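Local structure of cellulase IBT99 (Metagenomes, 6WBT) at residues L189-S194 against R209-D214. The protein probably hydrolyses 6-phospho-alpha-glucosides as a family 4 glycosidase, using bound NAD and a manganese ion. Sequence-based numbering, arbitrary orientation.
Sequences LEDIES and RCKGVD
Arg209 and Glu193 form an antiparallel hydrogen-bonded pair. Arg209 N donates to Glu193 O at 3.0 Å, with a C=O...N angle of 162°, while the return bond from Glu193 N to Arg209 O is weak. In the arginine, chi1 47° sets CG beside Glu193 O, the chain runs extended to NE, and that oxygen lies over one guanidinium face, toward its rim. Arg209 NH1 reaches Glu193 OE2 at 3.2 Å in a salt bridge on the anti lone pair of that oxygen, with the carboxylate and guanidinium planes 80° apart. A water accepts from Arg209 NE and gives a weak bond to the same OE2. Neither charge is confined to this pair: NH1 also forms a salt bridge with Asp195, and OE2 with Arg337 of the second subunit, which puts this face at a subunit boundary. The two segments are the open ends of the beta hairpin of strands 192-197 and 202-210. Next along, Cys210 faces Ile192 in a non-hydrogen-bonded pair; Ile192 CD1 packs on Cys210 CB at 3.8 Å, and SG closes the disulfide with Cys187. Lys211 N then donates to Asp191 O at 2.9 Å. The lysine side chain runs alongside Asp191, Lys211 CG 3.5 Å from Asp191 CB, while Lys211 NZ stays 5.7 Å from Asp191 OD2. From Cys210 to Val213 the chain reverses in a type I' turn and enters strand 213-214.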
# COMPACT_ATOMS: atom_id res chain seq x y z
N LEU A 189 1.44 -32.08 23.46
CA LEU A 189 0.79 -31.18 22.52
C LEU A 189 0.35 -29.88 23.19
O LEU A 189 0.28 -28.84 22.52
CB LEU A 189 -0.41 -31.87 21.87
CG LEU A 189 -1.14 -31.11 20.76
CD1 LEU A 189 -0.20 -30.83 19.59
CD2 LEU A 189 -2.37 -31.87 20.29
N GLU A 190 0.05 -29.92 24.49
CA GLU A 190 -0.29 -28.69 25.20
C GLU A 190 0.86 -27.70 25.19
O GLU A 190 0.64 -26.49 25.17
CB GLU A 190 -0.71 -29.01 26.64
CG GLU A 190 -1.93 -29.91 26.77
CD GLU A 190 -1.58 -31.38 26.82
OE1 GLU A 190 -0.78 -31.84 25.97
OE2 GLU A 190 -2.09 -32.09 27.71
N ASP A 191 2.10 -28.19 25.19
CA ASP A 191 3.27 -27.33 25.27
C ASP A 191 3.73 -26.83 23.91
O ASP A 191 4.73 -26.09 23.85
CB ASP A 191 4.42 -28.06 25.97
CG ASP A 191 4.01 -28.66 27.30
OD1 ASP A 191 3.11 -28.10 27.96
OD2 ASP A 191 4.58 -29.71 27.68
N ILE A 192 3.05 -27.20 22.83
CA ILE A 192 3.47 -26.83 21.49
C ILE A 192 2.78 -25.53 21.09
O ILE A 192 1.67 -25.22 21.54
CB ILE A 192 3.19 -27.97 20.48
CG1 ILE A 192 4.32 -28.08 19.46
CG2 ILE A 192 1.85 -27.76 19.78
CD1 ILE A 192 5.64 -28.51 20.05
N GLU A 193 3.48 -24.75 20.27
CA GLU A 193 2.96 -23.50 19.74
C GLU A 193 3.87 -23.06 18.60
O GLU A 193 5.10 -23.11 18.74
CB GLU A 193 2.89 -22.41 20.83
CG GLU A 193 2.64 -21.01 20.28
CD GLU A 193 2.33 -20.00 21.37
OE1 GLU A 193 1.47 -20.28 22.22
OE2 GLU A 193 2.96 -18.92 21.37
N SER A 194 3.27 -22.66 17.49
CA SER A 194 4.02 -22.37 16.28
C SER A 194 3.53 -21.08 15.66
O SER A 194 2.38 -20.67 15.84
CB SER A 194 3.90 -23.51 15.27
OG SER A 194 2.55 -23.72 14.90
N ARG A 209 7.92 -24.11 18.77
CA ARG A 209 8.56 -24.14 20.07
C ARG A 209 7.78 -25.04 21.02
O ARG A 209 6.55 -25.00 21.06
CB ARG A 209 8.68 -22.73 20.66
CG ARG A 209 7.41 -21.91 20.57
CD ARG A 209 7.66 -20.43 20.85
NE ARG A 209 6.49 -19.62 20.52
CZ ARG A 209 6.27 -19.10 19.32
NH1 ARG A 209 5.18 -18.37 19.10
NH2 ARG A 209 7.12 -19.31 18.33
N CYS A 210 8.51 -25.86 21.77
CA CYS A 210 7.95 -26.73 22.80
C CYS A 210 8.36 -26.20 24.16
O CYS A 210 9.55 -26.03 24.43
CB CYS A 210 8.42 -28.17 22.62
SG CYS A 210 8.19 -29.24 24.07
N LYS A 211 7.36 -25.93 25.02
CA LYS A 211 7.60 -25.36 26.35
C LYS A 211 8.39 -24.06 26.25
O LYS A 211 9.27 -23.78 27.06
CB LYS A 211 8.30 -26.36 27.27
CG LYS A 211 7.39 -27.47 27.79
CD LYS A 211 8.16 -28.59 28.47
CE LYS A 211 8.86 -28.12 29.74
NZ LYS A 211 9.56 -29.24 30.42
N GLY A 212 8.06 -23.25 25.24
CA GLY A 212 8.73 -21.99 25.01
C GLY A 212 10.07 -22.08 24.31
O GLY A 212 10.53 -21.07 23.76
N VAL A 213 10.71 -23.25 24.30
CA VAL A 213 12.03 -23.38 23.70
C VAL A 213 11.85 -23.65 22.21
O VAL A 213 11.15 -24.59 21.81
CB VAL A 213 12.83 -24.50 24.37
CG1 VAL A 213 14.18 -24.67 23.69
CG2 VAL A 213 13.02 -24.19 25.85
N ASP A 214 12.49 -22.83 21.38
CA ASP A 214 12.40 -22.99 19.93
C ASP A 214 12.98 -24.33 19.52
O ASP A 214 14.13 -24.65 19.85
CB ASP A 214 13.13 -21.84 19.23
CG ASP A 214 12.83 -21.77 17.73
OD1 ASP A 214 12.92 -22.82 17.05
OD2 ASP A 214 12.51 -20.67 17.24
O HOH W 1 5.38 -19.97 23.17